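Local atomic coordinates of sialidase domain-containing protein (Dyadobacter fermentans, PDB entry 5HX0), a protein that is of unknown function but folds as a six-bladed beta-propeller related to non-viral sialidases, and so may bind or cleave glycans. Residues V261-A266 with T302-M307; V45-I50 with V356-G361; S96-V101 with Q125-L130. All blocks are in the same frame, centred on the assembly; numbering follows the deposited sequence.

Interaction 1: V261-A266 with T302-M307; sequences VSFNEA and TAWEKM
F263 and W304 are the closest pair along the two backbones, yet their CA atoms stand 10.1 Å apart, so 261-266 and 302-307 meet only through side chains. Two aromatic groups fill the gap. F263 sits near the start of strand 262-270, with its CG anti to the carbonyl carbon (chi1 -57°), and presents its far end to the indole. W304 stands just ahead of strand 305-307. Its CG is lodged between the backbone N and the carbonyl carbon (chi1 57°), which raises the indole from the loop as a wall facing the phenyl ring.

The stack is T-shaped (edge-to-face), with F263 supplying the edge and W304 the face. F263 CZ comes in over the middle of the indole and lies 3.3 Å from W304 CE2. The phenyl and five-membered ring planes are inclined at 63°, and their centroids are 4.5 Å apart. Beside this leading atom, F263 CE1 lies 3.9 Å from W304 CD2, while on the other flank F263 CE2 is 4.0 Å from W304 NE1. The CZ corner of the phenyl ring therefore points into the pi cloud close to the fusion bond, a favourable electrostatic arrangement.

Both rings have further neighbours: F263 also packs on D258 and on T282 of strand 276-283, and W304 rests on C290 of strand 288-294. Strands 262-270 and 305-307 are the two outermost of one four-stranded antiparallel sheet, so the aromatic pair spans the blade above its two middle strands. The turn leading into 302-307 carries the sequence SVDGGKTF, which matches the Asp-box (BNR) motif of sialidase-like propellers, and the whole is one blade of such a beta-propeller.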
ATOM      1  N   VAL A 261      29.635   6.362  21.471  1.00 22.99           N
ATOM      2  CA  VAL A 261      29.339   6.644  20.070  1.00 22.85           C
ATOM      3  C   VAL A 261      28.383   5.582  19.528  1.00 19.31           C
ATOM      4  O   VAL A 261      28.565   4.384  19.778  1.00 21.95           O
ATOM      5  CB  VAL A 261      30.643   6.691  19.262  1.00 19.63           C
ATOM      6  CG1 VAL A 261      30.368   6.906  17.793  1.00 15.79           C
ATOM      7  CG2 VAL A 261      31.583   7.791  19.813  1.00 17.92           C
ATOM      8  N   SER A 262      27.359   6.019  18.776  1.00 15.68           N
ATOM      9  CA  SER A 262      26.429   5.103  18.118  1.00 19.94           C
ATOM     10  C   SER A 262      26.888   4.822  16.690  1.00 21.24           C
ATOM     11  O   SER A 262      27.448   5.695  16.021  1.00 20.22           O
ATOM     12  CB  SER A 262      25.004   5.668  18.064  1.00 17.33           C
ATOM     13  OG  SER A 262      24.367   5.741  19.334  1.00 23.40           O
ATOM     14  N   PHE A 263      26.644   3.606  16.233  1.00 18.66           N
ATOM     15  CA  PHE A 263      26.856   3.214  14.846  1.00 16.55           C
ATOM     16  C   PHE A 263      25.518   2.706  14.335  1.00 17.55           C
ATOM     17  O   PHE A 263      24.880   1.885  15.001  1.00 17.08           O
ATOM     18  CB  PHE A 263      27.935   2.131  14.749  1.00 13.23           C
ATOM     19  CG  PHE A 263      29.236   2.547  15.356  1.00 13.59           C
ATOM     20  CD1 PHE A 263      30.132   3.314  14.630  1.00 17.01           C
ATOM     21  CD2 PHE A 263      29.531   2.223  16.672  1.00 18.95           C
ATOM     22  CE1 PHE A 263      31.340   3.741  15.213  1.00 21.52           C
ATOM     23  CE2 PHE A 263      30.711   2.631  17.251  1.00 18.21           C
ATOM     24  CZ  PHE A 263      31.622   3.391  16.518  1.00 25.22           C
ATOM     25  N   ASN A 264      25.062   3.231  13.196  1.00 13.68           N
ATOM     26  CA  ASN A 264      23.756   2.801  12.700  1.00 12.36           C
ATOM     27  C   ASN A 264      23.848   2.404  11.231  1.00 14.17           C
ATOM     28  O   ASN A 264      24.153   1.242  10.929  1.00 16.67           O
ATOM     29  CB  ASN A 264      22.667   3.874  12.965  1.00 17.56           C
ATOM     30  CG  ASN A 264      23.131   5.317  12.687  1.00 19.00           C
ATOM     31  OD1 ASN A 264      23.478   5.659  11.558  1.00 17.30           O
ATOM     32  ND2 ASN A 264      23.073   6.173  13.703  1.00 14.94           N
ATOM     33  N   GLU A 265      23.621   3.331  10.304  1.00 11.35           N
ATOM     34  CA  GLU A 265      23.555   2.949   8.886  1.00 10.72           C
ATOM     35  C   GLU A 265      24.929   2.521   8.368  1.00 14.56           C
ATOM     36  O   GLU A 265      25.928   3.208   8.592  1.00 17.98           O
ATOM     37  CB  GLU A 265      23.005   4.122   8.074  1.00 12.05           C
ATOM     38  CG  GLU A 265      21.599   4.392   8.478  1.00 12.33           C
ATOM     39  CD  GLU A 265      21.025   5.638   7.858  1.00 20.17           C
ATOM     40  OE1 GLU A 265      21.788   6.495   7.357  1.00 16.97           O
ATOM     41  OE2 GLU A 265      19.793   5.765   7.885  1.00 16.76           O
ATOM     42  N   ALA A 266      24.985   1.376   7.691  1.00 13.91           N
ATOM     43  CA  ALA A 266      26.264   0.781   7.316  1.00 12.53           C
ATOM     44  C   ALA A 266      26.128   0.083   5.978  1.00 17.81           C
ATOM     45  O   ALA A 266      25.162  -0.656   5.764  1.00 13.43           O
ATOM     46  CB  ALA A 266      26.722  -0.228   8.378  1.00 13.41           C
ATOM     47  N   THR A 302      38.401  -5.877  13.670  1.00 29.91           N
ATOM     48  CA  THR A 302      39.338  -5.043  14.404  1.00 28.94           C
ATOM     49  C   THR A 302      38.658  -3.723  14.782  1.00 27.87           C
ATOM     50  O   THR A 302      37.510  -3.456  14.418  1.00 24.71           O
ATOM     51  CB  THR A 302      40.606  -4.812  13.585  1.00 27.43           C
ATOM     52  OG1 THR A 302      40.270  -4.230  12.327  1.00 29.59           O
ATOM     53  CG2 THR A 302      41.348  -6.113  13.344  1.00 34.79           C
ATOM     54  N   ALA A 303      39.373  -2.893  15.540  1.00 24.90           N
ATOM     55  CA  ALA A 303      38.769  -1.686  16.101  1.00 26.60           C
ATOM     56  C   ALA A 303      38.281  -0.750  15.000  1.00 25.31           C
ATOM     57  O   ALA A 303      38.921  -0.606  13.953  1.00 26.55           O
ATOM     58  CB  ALA A 303      39.781  -0.963  16.991  1.00 26.81           C
ATOM     59  N   TRP A 304      37.138  -0.105  15.232  1.00 23.57           N
ATOM     60  CA  TRP A 304      36.649   0.846  14.233  1.00 21.15           C
ATOM     61  C   TRP A 304      37.550   2.084  14.219  1.00 22.96           C
ATOM     62  O   TRP A 304      38.166   2.436  15.228  1.00 25.76           O
ATOM     63  CB  TRP A 304      35.186   1.227  14.508  1.00 15.25           C
ATOM     64  CG  TRP A 304      34.959   1.800  15.884  1.00 22.65           C
ATOM     65  CD1 TRP A 304      34.671   1.103  17.042  1.00 30.76           C
ATOM     66  CD2 TRP A 304      35.026   3.177  16.258  1.00 24.09           C
ATOM     67  NE1 TRP A 304      34.546   1.972  18.099  1.00 23.79           N
ATOM     68  CE2 TRP A 304      34.767   3.249  17.647  1.00 27.66           C
ATOM     69  CE3 TRP A 304      35.281   4.360  15.555  1.00 25.95           C
ATOM     70  CZ2 TRP A 304      34.751   4.463  18.342  1.00 23.01           C
ATOM     71  CZ3 TRP A 304      35.268   5.562  16.247  1.00 22.72           C
ATOM     72  CH2 TRP A 304      34.999   5.602  17.628  1.00 24.42           C
ATOM     73  N   GLU A 305      37.652   2.733  13.053  1.00 21.07           N
ATOM     74  CA  GLU A 305      38.501   3.917  12.874  1.00 23.78           C
ATOM     75  C   GLU A 305      37.707   5.058  12.255  1.00 26.50           C
ATOM     76  O   GLU A 305      36.832   4.834  11.415  1.00 19.73           O
ATOM     77  CB  GLU A 305      39.683   3.674  11.922  1.00 28.35           C
ATOM     78  CG  GLU A 305      40.620   2.546  12.241  1.00 41.25           C
ATOM     79  CD  GLU A 305      41.653   2.356  11.124  1.00 47.72           C
ATOM     80  OE1 GLU A 305      42.047   3.368  10.497  1.00 39.00           O
ATOM     81  OE2 GLU A 305      42.055   1.201  10.860  1.00 55.53           O
ATOM     82  N   LYS A 306      38.076   6.289  12.603  1.00 19.98           N
ATOM     83  CA  LYS A 306      37.604   7.437  11.827  1.00 25.04           C
ATOM     84  C   LYS A 306      38.281   7.452  10.459  1.00 23.82           C
ATOM     85  O   LYS A 306      39.506   7.286  10.357  1.00 22.02           O
ATOM     86  CB  LYS A 306      37.900   8.749  12.555  1.00 23.73           C
ATOM     87  CG  LYS A 306      37.289   8.872  13.932  1.00 30.05           C
ATOM     88  CD  LYS A 306      37.706  10.174  14.568  1.00 31.93           C
ATOM     89  CE  LYS A 306      38.078   9.944  16.016  1.00 40.56           C
ATOM     90  NZ  LYS A 306      38.538  11.192  16.648  1.00 45.98           N
HETATM   91  N   MSE A 307      37.501   7.673   9.412  1.00 13.96           N
HETATM   92  CA  MSE A 307      38.093   7.793   8.081  1.00 18.68           C
HETATM   93  C   MSE A 307      38.716   9.160   7.835  1.00 22.63           C
HETATM   94  O   MSE A 307      39.544   9.313   6.931  1.00 23.12           O
HETATM   95  CB  MSE A 307      37.055   7.471   7.007  1.00 15.53           C
HETATM   96  CG  MSE A 307      36.831   5.976   6.929  1.00 19.28           C
HETATM   97 SE   MSE A 307      35.962   5.440   5.269  0.69 19.67          SE
HETATM   98  CE  MSE A 307      34.217   6.069   5.790  1.00 15.95           C
TER

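Interaction 2: V45-I50 with V356-G361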
ATOM      1  N   VAL A  45      29.380  14.108 -15.842  1.00 24.58           N
ATOM      2  CA  VAL A  45      28.773  14.320 -17.148  1.00 25.28           C
ATOM      3  C   VAL A  45      27.605  15.286 -17.039  1.00 27.69           C
ATOM      4  O   VAL A  45      27.535  16.290 -17.757  1.00 24.98           O
ATOM      5  CB  VAL A  45      28.346  12.972 -17.748  1.00 24.42           C
ATOM      6  CG1 VAL A  45      27.645  13.165 -19.108  1.00 28.33           C
ATOM      7  CG2 VAL A  45      29.553  12.075 -17.888  1.00 25.45           C
ATOM      8  N   GLU A  46      26.679  15.010 -16.125  1.00 16.70           N
ATOM      9  CA  GLU A  46      25.510  15.858 -15.936  1.00 21.03           C
ATOM     10  C   GLU A  46      24.787  15.401 -14.677  1.00 18.28           C
ATOM     11  O   GLU A  46      25.035  14.314 -14.154  1.00 20.74           O
ATOM     12  CB  GLU A  46      24.575  15.781 -17.138  1.00 21.84           C
ATOM     13  CG  GLU A  46      24.103  14.372 -17.439  1.00 20.70           C
ATOM     14  CD  GLU A  46      23.172  14.317 -18.642  1.00 38.64           C
ATOM     15  OE1 GLU A  46      22.475  15.322 -18.914  1.00 42.65           O
ATOM     16  OE2 GLU A  46      23.146  13.267 -19.317  1.00 49.11           O
ATOM     17  N   ASP A  47      23.892  16.242 -14.201  1.00 16.96           N
ATOM     18  CA  ASP A  47      22.940  15.859 -13.172  1.00 18.58           C
ATOM     19  C   ASP A  47      21.602  15.544 -13.821  1.00 16.87           C
ATOM     20  O   ASP A  47      21.267  16.111 -14.863  1.00 17.71           O
ATOM     21  CB  ASP A  47      22.774  16.981 -12.162  1.00 15.75           C
ATOM     22  CG  ASP A  47      24.049  17.254 -11.422  1.00 26.13           C
ATOM     23  OD1 ASP A  47      24.766  16.279 -11.116  1.00 25.43           O
ATOM     24  OD2 ASP A  47      24.350  18.429 -11.175  1.00 28.09           O
ATOM     25  N   VAL A  48      20.838  14.628 -13.213  1.00 13.53           N
ATOM     26  CA  VAL A  48      19.523  14.271 -13.738  1.00 13.94           C
ATOM     27  C   VAL A  48      18.501  14.282 -12.607  1.00 15.78           C
ATOM     28  O   VAL A  48      18.834  14.165 -11.425  1.00 13.05           O
ATOM     29  CB  VAL A  48      19.518  12.904 -14.458  1.00 13.40           C
ATOM     30  CG1 VAL A  48      20.525  12.911 -15.570  1.00 19.79           C
ATOM     31  CG2 VAL A  48      19.818  11.750 -13.476  1.00 14.84           C
ATOM     32  N   VAL A  49      17.241  14.467 -12.987  1.00 13.50           N
ATOM     33  CA  VAL A  49      16.110  14.288 -12.084  1.00 13.98           C
ATOM     34  C   VAL A  49      15.471  12.947 -12.426  1.00 14.86           C
ATOM     35  O   VAL A  49      15.159  12.678 -13.589  1.00 13.31           O
ATOM     36  CB  VAL A  49      15.101  15.442 -12.192  1.00 14.10           C
ATOM     37  CG1 VAL A  49      13.861  15.125 -11.353  1.00 12.92           C
ATOM     38  CG2 VAL A  49      15.739  16.745 -11.679  1.00 19.40           C
ATOM     39  N   ILE A  50      15.336  12.084 -11.426  1.00 11.61           N
ATOM     40  CA  ILE A  50      14.894  10.718 -11.633  1.00 13.04           C
ATOM     41  C   ILE A  50      13.409  10.559 -11.332  1.00 11.50           C
ATOM     42  O   ILE A  50      12.686   9.912 -12.086  1.00 12.40           O
ATOM     43  CB  ILE A  50      15.759   9.757 -10.782  1.00 10.10           C
ATOM     44  CG1 ILE A  50      17.195   9.758 -11.321  1.00 10.99           C
ATOM     45  CG2 ILE A  50      15.151   8.320 -10.739  1.00  7.78           C
ATOM     46  CD1 ILE A  50      18.147   8.824 -10.588  1.00 12.04           C
ATOM     47  N   VAL A 356      33.166  16.465  -5.283  1.00 13.75           N
ATOM     48  CA  VAL A 356      31.971  17.168  -4.809  1.00 20.00           C
ATOM     49  C   VAL A 356      30.934  17.137  -5.924  1.00 18.82           C
ATOM     50  O   VAL A 356      31.118  17.768  -6.970  1.00 18.39           O
ATOM     51  CB  VAL A 356      32.287  18.601  -4.351  1.00 21.63           C
ATOM     52  CG1 VAL A 356      31.025  19.257  -3.797  1.00 20.68           C
ATOM     53  CG2 VAL A 356      33.380  18.588  -3.260  1.00 18.64           C
ATOM     54  N   LEU A 357      29.830  16.411  -5.712  1.00 17.36           N
ATOM     55  CA  LEU A 357      28.845  16.259  -6.786  1.00 15.28           C
ATOM     56  C   LEU A 357      27.739  17.318  -6.747  1.00 17.94           C
ATOM     57  O   LEU A 357      27.259  17.748  -7.802  1.00 15.06           O
ATOM     58  CB  LEU A 357      28.213  14.859  -6.743  1.00 13.27           C
ATOM     59  CG  LEU A 357      29.176  13.680  -6.907  1.00 18.77           C
ATOM     60  CD1 LEU A 357      28.434  12.363  -6.756  1.00 19.98           C
ATOM     61  CD2 LEU A 357      29.890  13.744  -8.262  1.00 25.95           C
ATOM     62  N   ARG A 358      27.304  17.737  -5.564  1.00 13.16           N
ATOM     63  CA  ARG A 358      26.221  18.711  -5.433  1.00 14.33           C
ATOM     64  C   ARG A 358      26.525  19.615  -4.255  1.00 15.19           C
ATOM     65  O   ARG A 358      26.980  19.143  -3.210  1.00 20.95           O
ATOM     66  CB  ARG A 358      24.831  18.057  -5.197  1.00 11.43           C
ATOM     67  CG  ARG A 358      24.332  17.123  -6.288  1.00 16.48           C
ATOM     68  CD  ARG A 358      23.944  17.886  -7.552  1.00 16.14           C
ATOM     69  NE  ARG A 358      22.750  18.716  -7.434  1.00 16.97           N
ATOM     70  CZ  ARG A 358      21.557  18.380  -7.927  1.00 17.84           C
ATOM     71  NH1 ARG A 358      21.386  17.218  -8.548  1.00 16.70           N
ATOM     72  NH2 ARG A 358      20.540  19.209  -7.812  1.00 17.31           N
ATOM     73  N   THR A 359      26.266  20.913  -4.428  1.00 15.71           N
ATOM     74  CA  THR A 359      26.388  21.894  -3.356  1.00 14.35           C
ATOM     75  C   THR A 359      25.128  22.732  -3.197  1.00 22.29           C
ATOM     76  O   THR A 359      25.122  23.664  -2.380  1.00 22.22           O
ATOM     77  CB  THR A 359      27.577  22.846  -3.610  1.00 21.66           C
ATOM     78  OG1 THR A 359      27.395  23.492  -4.872  1.00 18.83           O
ATOM     79  CG2 THR A 359      28.900  22.083  -3.645  1.00 19.69           C
ATOM     80  N   ASP A 360      24.066  22.436  -3.955  1.00 18.55           N
ATOM     81  CA  ASP A 360      22.903  23.310  -4.074  1.00 19.36           C
ATOM     82  C   ASP A 360      21.708  22.850  -3.242  1.00 18.89           C
ATOM     83  O   ASP A 360      20.567  23.238  -3.538  1.00 17.43           O
ATOM     84  CB  ASP A 360      22.492  23.432  -5.547  1.00 21.74           C
ATOM     85  CG  ASP A 360      22.220  22.071  -6.213  1.00 23.87           C
ATOM     86  OD1 ASP A 360      22.931  21.085  -5.909  1.00 20.49           O
ATOM     87  OD2 ASP A 360      21.295  21.993  -7.053  1.00 21.31           O
ATOM     88  N   GLY A 361      21.925  22.031  -2.215  1.00 16.31           N
ATOM     89  CA  GLY A 361      20.794  21.530  -1.440  1.00 15.19           C
ATOM     90  C   GLY A 361      20.127  22.630  -0.631  1.00 22.28           C
ATOM     91  O   GLY A 361      20.772  23.572  -0.166  1.00 22.92           O
TER
HETATM   92  O   HOH W   1      19.273  16.858 -10.420  1.00 13.08           O
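At the closure of the propeller ring, where strand 42-51 completes the last blade, D47 meets R358 of the neighbouring blade. Strand 42-51, from the N-terminal end, is one of the two outermost strands of the sheet otherwise built from the last strands of the chain, and here it borders strand 354-358, at the outer end of the preceding blade. L357 and R358 both face I337, a classic beta bulge that includes the contacting arginine.

D47 and R358 run past each other in opposite directions. The closest approach is D47 OD2 to R358 CD, 3.7 Å, and the D47 methylene also meets the guanidinium, CB lying 3.9 Å from R358 NH1. The carboxylate and guanidinium planes are 25° apart, and D47 OD2 lies well out of the guanidinium plane, 4.1 Å from R358 NE, so no N-H is directed at it. The arginine chain is bent at chi2 (-71°) and chi3 (-69°), which turns its planar group toward D360. That residue is gripped side-on: R358 NE donates to D360 OD1 at 2.8 Å and R358 NH2 to D360 OD2 at 3.0 Å, each oxygen of D360 accepting on its syn lone pair. A water joins the blades by accepting from R358 NH1 and donating to V48 O at 2.9 Å.

D47 is itself held by S397 and by a salt bridge to K44, whose amine also reaches L357 O. R358 NH1 bonds Y383, and F385 makes a cation-pi contact with the same arginine. Between D47 and R358 the attraction is thus probably a longer-range one between charges, while directed bonds to other groups fix the orientation of each.

Interaction 3: S96-V101 with Q125-L130. With ACT (acetate ion), chain D.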
ATOM      1  N   SER A  96       3.703   5.297   3.716  1.00 10.90           N
ATOM      2  CA  SER A  96       4.950   5.268   2.962  1.00 10.50           C
ATOM      3  C   SER A  96       5.137   3.868   2.382  1.00 10.16           C
ATOM      4  O   SER A  96       5.091   2.861   3.113  1.00 12.31           O
ATOM      5  CB  SER A  96       6.148   5.681   3.829  1.00  9.21           C
ATOM      6  OG  SER A  96       6.416   4.742   4.879  1.00 10.16           O
ATOM      7  N   TYR A  97       5.276   3.802   1.063  1.00  9.45           N
ATOM      8  CA  TYR A  97       5.403   2.556   0.327  1.00 10.41           C
ATOM      9  C   TYR A  97       6.769   2.449  -0.335  1.00  9.64           C
ATOM     10  O   TYR A  97       7.458   3.440  -0.559  1.00  8.25           O
ATOM     11  CB  TYR A  97       4.326   2.440  -0.761  1.00 10.47           C
ATOM     12  CG  TYR A  97       2.898   2.586  -0.258  1.00  6.59           C
ATOM     13  CD1 TYR A  97       2.545   2.194   1.026  1.00  7.77           C
ATOM     14  CD2 TYR A  97       1.911   3.120  -1.081  1.00 11.10           C
ATOM     15  CE1 TYR A  97       1.217   2.318   1.489  1.00 12.06           C
ATOM     16  CE2 TYR A  97       0.590   3.253  -0.641  1.00  9.10           C
ATOM     17  CZ  TYR A  97       0.241   2.856   0.635  1.00 10.82           C
ATOM     18  OH  TYR A  97      -1.083   3.005   1.050  1.00 12.33           O
ATOM     19  N   LEU A  98       7.143   1.224  -0.667  1.00  9.71           N
ATOM     20  CA  LEU A  98       8.352   0.972  -1.444  1.00  9.60           C
ATOM     21  C   LEU A  98       7.961   0.934  -2.916  1.00 11.38           C
ATOM     22  O   LEU A  98       7.141   0.099  -3.318  1.00  8.58           O
ATOM     23  CB  LEU A  98       9.003  -0.338  -1.003  1.00  6.97           C
ATOM     24  CG  LEU A  98       9.256  -0.541   0.509  1.00 10.63           C
ATOM     25  CD1 LEU A  98      10.073  -1.834   0.753  1.00  5.98           C
ATOM     26  CD2 LEU A  98       9.953   0.660   1.166  1.00  7.53           C
ATOM     27  N   VAL A  99       8.527   1.840  -3.719  1.00  7.40           N
ATOM     28  CA  VAL A  99       8.180   1.943  -5.135  1.00  8.70           C
ATOM     29  C   VAL A  99       9.457   1.984  -5.967  1.00 10.99           C
ATOM     30  O   VAL A  99      10.565   2.122  -5.445  1.00 10.14           O
ATOM     31  CB  VAL A  99       7.297   3.184  -5.426  1.00  6.22           C
ATOM     32  CG1 VAL A  99       6.008   3.144  -4.598  1.00  9.34           C
ATOM     33  CG2 VAL A  99       8.046   4.451  -5.146  1.00  5.45           C
ATOM     34  N   SER A 100       9.293   1.896  -7.290  1.00  9.47           N
ATOM     35  CA  SER A 100      10.443   1.924  -8.187  1.00 12.34           C
ATOM     36  C   SER A 100      10.143   2.703  -9.459  1.00  9.16           C
ATOM     37  O   SER A 100       8.992   2.791  -9.899  1.00  9.49           O
ATOM     38  CB  SER A 100      10.891   0.501  -8.590  1.00 12.89           C
ATOM     39  OG  SER A 100       9.871  -0.113  -9.359  1.00 12.48           O
ATOM     40  N   VAL A 101      11.211   3.238 -10.067  1.00  8.18           N
ATOM     41  CA  VAL A 101      11.181   3.706 -11.446  1.00  6.18           C
ATOM     42  C   VAL A 101      12.330   3.014 -12.159  1.00  8.26           C
ATOM     43  O   VAL A 101      13.232   2.456 -11.526  1.00 12.11           O
ATOM     44  CB  VAL A 101      11.278   5.251 -11.589  1.00  4.80           C
ATOM     45  CG1 VAL A 101       9.976   5.933 -11.064  1.00  4.66           C
ATOM     46  CG2 VAL A 101      12.500   5.784 -10.852  1.00 10.34           C
ATOM     47  N   GLN A 125      10.241   1.775   5.005  1.00  9.42           N
ATOM     48  CA  GLN A 125      11.367   2.704   4.901  1.00  9.53           C
ATOM     49  C   GLN A 125      12.438   2.209   3.933  1.00 13.18           C
ATOM     50  O   GLN A 125      12.509   1.022   3.610  1.00 13.16           O
ATOM     51  CB  GLN A 125      12.035   2.885   6.262  1.00 12.91           C
ATOM     52  CG  GLN A 125      11.064   3.334   7.353  1.00 11.62           C
ATOM     53  CD  GLN A 125      10.514   4.700   7.053  1.00 13.39           C
ATOM     54  OE1 GLN A 125       9.336   4.851   6.745  1.00 15.24           O
ATOM     55  NE2 GLN A 125      11.374   5.715   7.118  1.00 15.17           N
ATOM     56  N   ASP A 126      13.302   3.143   3.522  1.00 10.54           N
ATOM     57  CA  ASP A 126      14.628   2.878   2.960  1.00 12.11           C
ATOM     58  C   ASP A 126      14.778   1.524   2.260  1.00 10.79           C
ATOM     59  O   ASP A 126      15.473   0.638   2.776  1.00 14.56           O
ATOM     60  CB  ASP A 126      15.688   2.949   4.064  1.00 11.95           C
ATOM     61  CG  ASP A 126      15.655   4.260   4.841  1.00 19.55           C
ATOM     62  OD1 ASP A 126      14.592   4.904   4.906  1.00 13.55           O
ATOM     63  OD2 ASP A 126      16.707   4.644   5.406  1.00 25.50           O
ATOM     64  N   PRO A 127      14.166   1.308   1.101  1.00  9.43           N
ATOM     65  CA  PRO A 127      14.363   0.022   0.411  1.00  8.18           C
ATOM     66  C   PRO A 127      15.812  -0.118  -0.024  1.00 12.23           C
ATOM     67  O   PRO A 127      16.354   0.752  -0.704  1.00 13.26           O
ATOM     68  CB  PRO A 127      13.429   0.116  -0.803  1.00  9.04           C
ATOM     69  CG  PRO A 127      13.384   1.658  -1.089  1.00  8.10           C
ATOM     70  CD  PRO A 127      13.467   2.314   0.271  1.00 10.14           C
ATOM     71  N   CYS A 128      16.435  -1.230   0.349  1.00 10.99           N
ATOM     72  CA  CYS A 128      17.821  -1.489  -0.008  1.00 11.56           C
ATOM     73  C   CYS A 128      17.884  -2.727  -0.900  1.00 11.05           C
ATOM     74  O   CYS A 128      17.688  -3.842  -0.423  1.00 12.26           O
ATOM     75  CB  CYS A 128      18.650  -1.660   1.272  1.00 14.94           C
ATOM     76  SG  CYS A 128      18.858  -0.045   2.061  1.00 12.84           S
ATOM     77  N   LEU A 129      18.161  -2.522  -2.182  1.00  8.04           N
ATOM     78  CA  LEU A 129      18.220  -3.594  -3.171  1.00 11.26           C
ATOM     79  C   LEU A 129      19.596  -4.264  -3.191  1.00 13.11           C
ATOM     80  O   LEU A 129      20.636  -3.594  -3.135  1.00 10.13           O
ATOM     81  CB  LEU A 129      17.907  -3.033  -4.564  1.00  9.39           C
ATOM     82  CG  LEU A 129      16.541  -2.376  -4.800  1.00 10.11           C
ATOM     83  CD1 LEU A 129      16.429  -1.797  -6.235  1.00  9.64           C
ATOM     84  CD2 LEU A 129      15.428  -3.394  -4.561  1.00  8.39           C
ATOM     85  N   LEU A 130      19.600  -5.594  -3.287  1.00 10.87           N
ATOM     86  CA  LEU A 130      20.807  -6.357  -3.624  1.00 10.39           C
ATOM     87  C   LEU A 130      20.469  -7.274  -4.792  1.00 14.42           C
ATOM     88  O   LEU A 130      19.509  -8.042  -4.708  1.00 11.98           O
ATOM     89  CB  LEU A 130      21.307  -7.210  -2.455  1.00 13.00           C
ATOM     90  CG  LEU A 130      22.532  -8.093  -2.811  1.00 10.46           C
ATOM     91  CD1 LEU A 130      23.785  -7.227  -3.097  1.00 13.97           C
ATOM     92  CD2 LEU A 130      22.829  -9.101  -1.705  1.00 14.31           C
TER
HETATM   93  C   ACT D 402      15.212   7.035   7.706  1.00 42.45           C
HETATM   94  O   ACT D 402      14.373   6.102   7.589  1.00 42.56           O
HETATM   95  OXT ACT D 402      16.245   6.986   6.969  1.00 24.84           O
HETATM   96  CH3 ACT D 402      14.986   8.145   8.691  1.00 45.34           C
HETATM   97  O   HOH W   2       6.874   5.423   7.506  1.00 12.93           O
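L98 and P127 pass in opposite directions, and the isobutyl end of the leucine is applied to the pyrrolidine ring. L98 CD2 is 4.0 Å from P127 CD and 3.6 Å from Q125 O, so a single methyl touches both the proline ring and the carbonyl oxygen of Q125; L98 CD1 reaches P127 CB at 4.2 Å.

S96 and Q125 face each other more loosely. The glutamine leaves its backbone pointing away from 96-101, but a bend at chi2 (-64°) folds the amide back toward the serine. S96 OG and Q125 OE1 are 3.5 Å apart, and a water bridges them, donating to S96 OG at 2.8 Å and to Q125 OE1 at 2.6 Å. Q125 OE1 also accepts from R76 NE, and S96 OG is hydrogen-bonded to S124 O. The opposite end of the amide looks the other way: Q125 NE2 donates to an oxygen of an acetate ion, probably from the crystallisation liquor, at 3.1 Å.

Strands 97-103 and 123-131 belong to successive propeller blades, so leucine and proline seal the apolar part of the seam while water and amide occupy its polar end. The arginine and the water are both directed at OE1, which supports this orientation of the amide, with NE2 toward the acetate.

Interaction 1 lies within one blade, joining the two outermost strands of a single sheet, whereas interactions 2 and 3 each join neighbouring blades. Interaction 3 is the buried one, nearest the centre of the chain; the other two are partly buried and lie farther out. Chemistry changes accordingly: an aromatic pair in 1, charges and a water beside the closing strand in 2, and apolar packing beside a water-bridged amide in 3. Interactions 2 and 3 touch through I50 CG2 and V101 CG2, 3.7 Å apart. Between interactions 1 and 3 two like-charged carboxylates come close, E265 OE2 lying 4.1 Å from D126 OD2, while interactions 1 and 2 stay about 15 Å apart at their nearest atoms.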